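Local coordinates for PhiH1 repressor-like protein (Haloarcula marismortui ATCC 43049, PDB 3B73) that is of unknown function but, as a winged helix-turn-helix protein resembling a phage repressor, probably binds DNA and regulates transcription, at residues B[8-12]-B[13-17]; B[16-19]-B[20-24]. One frame throughout, in Å; residues are numbered along the deposited sequence.

Contact 1: B[8-12]-B[13-17]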
loop_
_atom_site.group_PDB
_atom_site.type_symbol
_atom_site.label_atom_id
_atom_site.label_comp_id
_atom_site.label_asym_id
_atom_site.label_seq_id
_atom_site.Cartn_x
_atom_site.Cartn_y
_atom_site.Cartn_z
ATOM N N GLY B 8 5.390 2.525 7.350
ATOM C CA GLY B 8 6.230 1.931 8.371
ATOM C C GLY B 8 6.594 0.504 8.003
ATOM O O GLY B 8 5.870 -0.163 7.262
ATOM N N SER B 9 7.723 0.035 8.526
ATOM C CA SER B 9 8.255 -1.281 8.172
ATOM C C SER B 9 7.370 -2.425 8.671
ATOM O O SER B 9 7.479 -3.555 8.200
ATOM C CB SER B 9 9.719 -1.433 8.657
ATOM O OG SER B 9 9.842 -1.293 10.067
ATOM N N TRP B 10 6.486 -2.120 9.620
ATOM C CA TRP B 10 5.558 -3.104 10.175
ATOM C C TRP B 10 4.258 -3.235 9.362
ATOM O O TRP B 10 3.400 -4.035 9.707
ATOM C CB TRP B 10 5.181 -2.702 11.594
ATOM C CG TRP B 10 4.640 -1.305 11.645
ATOM C CD1 TRP B 10 5.355 -0.152 11.811
ATOM C CD2 TRP B 10 3.271 -0.913 11.503
ATOM N NE1 TRP B 10 4.514 0.936 11.764
ATOM C CE2 TRP B 10 3.229 0.497 11.585
ATOM C CE3 TRP B 10 2.063 -1.622 11.315
ATOM C CZ2 TRP B 10 2.032 1.223 11.493
ATOM C CZ3 TRP B 10 0.863 -0.891 11.221
ATOM C CH2 TRP B 10 0.863 0.515 11.302
HETATM N N MSE B 11 4.107 -2.455 8.298
HETATM C CA MSE B 11 2.836 -2.446 7.580
HETATM C C MSE B 11 2.780 -3.496 6.488
HETATM O O MSE B 11 3.806 -3.940 5.981
HETATM C CB MSE B 11 2.521 -1.062 6.998
HETATM C CG MSE B 11 2.342 0.022 8.027
HETATM SE SE MSE B 11 1.928 1.715 7.152
HETATM C CE MSE B 11 0.142 1.324 6.665
ATOM N N THR B 12 1.557 -3.892 6.144
ATOM C CA THR B 12 1.292 -4.743 4.999
ATOM C C THR B 12 0.456 -3.938 4.029
ATOM O O THR B 12 -0.043 -2.861 4.346
ATOM C CB THR B 12 0.460 -5.985 5.395
ATOM O OG1 THR B 12 -0.848 -5.570 5.821
ATOM C CG2 THR B 12 1.149 -6.744 6.532
ATOM N N ILE B 13 0.254 -4.466 2.847
ATOM C CA ILE B 13 -0.467 -3.686 1.856
ATOM C C ILE B 13 -1.935 -3.546 2.262
ATOM O O ILE B 13 -2.593 -2.569 1.901
ATOM C CB ILE B 13 -0.285 -4.279 0.437
ATOM C CG1 ILE B 13 -0.788 -3.291 -0.616
ATOM C CG2 ILE B 13 -0.958 -5.628 0.344
ATOM C CD1 ILE B 13 -0.310 -3.553 -1.972
ATOM N N TRP B 14 -2.426 -4.504 3.056
ATOM C CA TRP B 14 -3.828 -4.553 3.441
ATOM C C TRP B 14 -4.140 -3.474 4.450
ATOM O O TRP B 14 -5.276 -3.020 4.557
ATOM C CB TRP B 14 -4.218 -5.963 3.934
ATOM C CG TRP B 14 -3.828 -6.972 2.884
ATOM C CD1 TRP B 14 -2.814 -7.888 2.960
ATOM C CD2 TRP B 14 -4.373 -7.082 1.552
ATOM N NE1 TRP B 14 -2.719 -8.578 1.762
ATOM C CE2 TRP B 14 -3.667 -8.107 0.891
ATOM C CE3 TRP B 14 -5.409 -6.437 0.874
ATOM C CZ2 TRP B 14 -3.961 -8.497 -0.424
ATOM C CZ3 TRP B 14 -5.688 -6.817 -0.432
ATOM C CH2 TRP B 14 -4.967 -7.839 -1.062
ATOM N N ASP B 15 -3.115 -3.050 5.173
ATOM C CA ASP B 15 -3.211 -1.869 6.015
ATOM C C ASP B 15 -3.698 -0.618 5.262
ATOM O O ASP B 15 -4.561 0.100 5.776
ATOM C CB ASP B 15 -1.863 -1.594 6.693
ATOM C CG ASP B 15 -1.499 -2.675 7.702
ATOM O OD1 ASP B 15 -2.420 -3.408 8.141
ATOM O OD2 ASP B 15 -0.302 -2.808 8.030
ATOM N N ASP B 16 -3.143 -0.355 4.078
ATOM C CA ASP B 16 -3.519 0.833 3.310
ATOM C C ASP B 16 -4.956 0.656 2.857
ATOM O O ASP B 16 -5.761 1.592 2.929
ATOM C CB ASP B 16 -2.608 1.047 2.082
ATOM C CG ASP B 16 -1.371 1.899 2.396
ATOM O OD1 ASP B 16 -1.035 2.096 3.580
ATOM O OD2 ASP B 16 -0.704 2.353 1.453
ATOM N N ARG B 17 -5.277 -0.558 2.422
ATOM C CA ARG B 17 -6.634 -0.862 1.978
ATOM C C ARG B 17 -7.620 -0.661 3.105
ATOM O O ARG B 17 -8.629 0.025 2.946
ATOM C CB ARG B 17 -6.749 -2.290 1.444
ATOM C CG ARG B 17 -5.896 -2.547 0.232
ATOM C CD ARG B 17 -6.188 -1.561 -0.891
ATOM N NE ARG B 17 -5.053 -1.606 -1.779
ATOM C CZ ARG B 17 -4.144 -0.649 -1.879
ATOM N NH1 ARG B 17 -4.275 0.485 -1.215
ATOM N NH2 ARG B 17 -3.116 -0.827 -2.680
#

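Contact 2: B[16-19]-B[20-24]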
loop_
_atom_site.group_PDB
_atom_site.type_symbol
_atom_site.label_atom_id
_atom_site.label_comp_id
_atom_site.label_asym_id
_atom_site.label_seq_id
_atom_site.Cartn_x
_atom_site.Cartn_y
_atom_site.Cartn_z
ATOM N N ASP B 16 -3.143 -0.355 4.078
ATOM C CA ASP B 16 -3.519 0.833 3.310
ATOM C C ASP B 16 -4.956 0.656 2.857
ATOM O O ASP B 16 -5.761 1.592 2.929
ATOM C CB ASP B 16 -2.608 1.047 2.082
ATOM C CG ASP B 16 -1.371 1.899 2.396
ATOM O OD1 ASP B 16 -1.035 2.096 3.580
ATOM O OD2 ASP B 16 -0.704 2.353 1.453
ATOM N N ARG B 17 -5.277 -0.558 2.422
ATOM C CA ARG B 17 -6.634 -0.862 1.978
ATOM C C ARG B 17 -7.620 -0.661 3.105
ATOM O O ARG B 17 -8.629 0.025 2.946
ATOM C CB ARG B 17 -6.749 -2.290 1.444
ATOM C CG ARG B 17 -5.896 -2.547 0.232
ATOM C CD ARG B 17 -6.188 -1.561 -0.891
ATOM N NE ARG B 17 -5.053 -1.606 -1.779
ATOM C CZ ARG B 17 -4.144 -0.649 -1.879
ATOM N NH1 ARG B 17 -4.275 0.485 -1.215
ATOM N NH2 ARG B 17 -3.116 -0.827 -2.680
ATOM N N ILE B 18 -7.323 -1.234 4.264
ATOM C CA ILE B 18 -8.226 -1.057 5.386
ATOM C C ILE B 18 -8.366 0.419 5.723
ATOM O O ILE B 18 -9.473 0.897 5.921
ATOM C CB ILE B 18 -7.755 -1.823 6.605
ATOM C CG1 ILE B 18 -7.834 -3.324 6.318
ATOM C CG2 ILE B 18 -8.564 -1.403 7.822
ATOM C CD1 ILE B 18 -7.024 -4.130 7.238
ATOM N N LEU B 19 -7.254 1.148 5.791
ATOM C CA LEU B 19 -7.359 2.572 6.114
ATOM C C LEU B 19 -8.222 3.319 5.093
ATOM O O LEU B 19 -9.051 4.142 5.460
ATOM C CB LEU B 19 -5.985 3.230 6.238
ATOM C CG LEU B 19 -5.258 2.930 7.539
ATOM C CD1 LEU B 19 -3.821 3.355 7.411
ATOM C CD2 LEU B 19 -5.948 3.618 8.743
ATOM N N GLU B 20 -8.031 3.008 3.816
ATOM C CA GLU B 20 -8.756 3.658 2.722
ATOM C C GLU B 20 -10.255 3.370 2.811
ATOM O O GLU B 20 -11.087 4.245 2.578
ATOM C CB GLU B 20 -8.201 3.209 1.359
ATOM C CG GLU B 20 -6.802 3.776 1.082
ATOM C CD GLU B 20 -6.038 3.032 -0.009
ATOM O OE1 GLU B 20 -4.936 3.502 -0.352
ATOM O OE2 GLU B 20 -6.519 1.991 -0.526
ATOM N N ILE B 21 -10.593 2.144 3.177
ATOM C CA ILE B 21 -11.988 1.759 3.265
ATOM C C ILE B 21 -12.652 2.438 4.449
ATOM O O ILE B 21 -13.758 2.965 4.339
ATOM C CB ILE B 21 -12.155 0.233 3.351
ATOM C CG1 ILE B 21 -11.975 -0.382 1.958
ATOM C CG2 ILE B 21 -13.527 -0.118 3.905
ATOM C CD1 ILE B 21 -11.618 -1.884 1.982
ATOM N N ILE B 22 -11.981 2.443 5.585
ATOM C CA ILE B 22 -12.565 3.081 6.748
ATOM C C ILE B 22 -12.660 4.602 6.529
ATOM O O ILE B 22 -13.628 5.226 6.931
ATOM C CB ILE B 22 -11.781 2.730 8.016
ATOM C CG1 ILE B 22 -11.963 1.238 8.323
ATOM C CG2 ILE B 22 -12.233 3.606 9.192
ATOM C CD1 ILE B 22 -11.251 0.789 9.584
ATOM N N HIS B 23 -11.671 5.190 5.864
ATOM C CA HIS B 23 -11.708 6.624 5.595
ATOM C C HIS B 23 -12.966 6.970 4.802
ATOM O O HIS B 23 -13.654 7.941 5.105
ATOM C CB HIS B 23 -10.465 7.086 4.839
ATOM C CG HIS B 23 -10.596 8.448 4.219
ATOM N ND1 HIS B 23 -10.452 9.616 4.938
ATOM C CD2 HIS B 23 -10.851 8.826 2.941
ATOM C CE1 HIS B 23 -10.608 10.653 4.134
ATOM N NE2 HIS B 23 -10.854 10.200 2.916
ATOM N N GLU B 24 -13.274 6.162 3.798
ATOM C CA GLU B 24 -14.407 6.465 2.942
ATOM C C GLU B 24 -15.755 6.081 3.559
ATOM O O GLU B 24 -16.740 6.766 3.337
ATOM C CB GLU B 24 -14.245 5.821 1.557
ATOM C CG GLU B 24 -14.713 4.373 1.474
ATOM C CD GLU B 24 -14.840 3.858 0.042
ATOM O OE1 GLU B 24 -13.918 4.087 -0.773
ATOM O OE2 GLU B 24 -15.865 3.211 -0.264
#

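Contact 1: B[8-12]-B[13-17]
Thr12 and Asp15 form a capping box where the loop 8-12 runs into helix 13-25. Thr12 N donates a hydrogen bond to Asp15 OD2 at 2.9 Å, nearly straight (164°) and reaching the oxygen from above the carboxylate plane. In return Thr12 OG1 accepts weak bonds from Trp14 N (3.4 Å) and Asp15 N (3.5 Å), amides at the helix start, where the usual carbonyl partners are lacking; Asp15 N is shared, with a further weak bond to Thr12 O. A chi1 of 66° sets OG1 between the backbone N and the carbonyl carbon of Thr12, facing those amides. Threonine suits an N-cap because its short side chain carries an acceptor; aspartate three residues on can turn back to the cap amide, and its negative charge probably suits the positive end of the helix dipole.

The close-packed part lies beside the box. Met11, a selenomethionine, bends at its last torsion (chi3 74°) and brings CE to 3.5 Å from Asp15 CB, while its CG sits on one face of the Trp10 indole, toward the rim. CE merely packs against Asp16 OD1, which is hydrogen-bonded to Tyr76 OH. The packing is looser at partly exposed Thr12: within these segments Trp14 CB stays 3.9 Å from Thr12 OG1, and the Trp14 ring is buried instead against Arg40, Ile41 and, on the second subunit, Gly8.

Asp15 OD2 also has a salt bridge to Arg49, which bonds Trp10 O as well, tying the cap to helix 43-55. Trp10 stacks on His56 just beyond that helix, while its NE1 bonds Ala83 O near strand 81-82.

Contact 2: B[16-19]-B[20-24]
Glu20 reaches back along helix 13-25 to Arg17, one turn earlier. From CB, 3.3 Å from Asp16 O, its chain passes to CG, still closer to that carbonyl oxygen at 3.0 Å, and runs extended to CD, 3.3 Å from Arg17 NH1. OE2 takes a hydrogen bond from Arg17 NH1 at 2.8 Å, part of a salt bridge; OE1, also near NH1, has its salt bridge with Arg5. NH1 comes to the syn side of OE2 but tilted out of the carboxylate plane, so the two flat groups are nearly parallel (10° apart) yet not coplanar, and the bond is bent (135°). Arginine suits this place because its several N-H groups serve two carboxylates at once, NH1 that of Glu20 and NH2 that of Asp16 of the second subunit; the bend at chi2 (-55°) brings NH1 to Glu20.

On another face Ile18 CG2 meets Ile22 CD1 at 3.9 Å, the two branched chains pointing the same way.

Were Glu20 an alanine, Arg17 NH1 would probably lose its mate and Arg5 one of its two carboxylates, Asp16 remaining. The chemistry implies an amphipathic helix: a largely apolar face with Ile18 toward helix 43-55, and a charged face whose Asp16 and Arg17 pair across the subunit interface, where Ile21 also packs on Met4 of the second subunit.

Contacts 1 and 2 follow one another along the chain, their centres 11 Å apart, and overlap at Asp16 and Arg17. Contact 1 leads from the loop into helix 13-25 and contact 2 carries on down the same helix, so together they cover it from its start almost to its end. Both lean on helix 43-55, and both touch the second subunit, where Asp16 and Arg17 of each chain pair reciprocally with Arg17 and Asp16 of the other. Helix 13-25 therefore belongs at once to the core of the winged helix-turn-helix domain and to the dimer interface, an arrangement consistent with a repressor-like protein that works as a dimer.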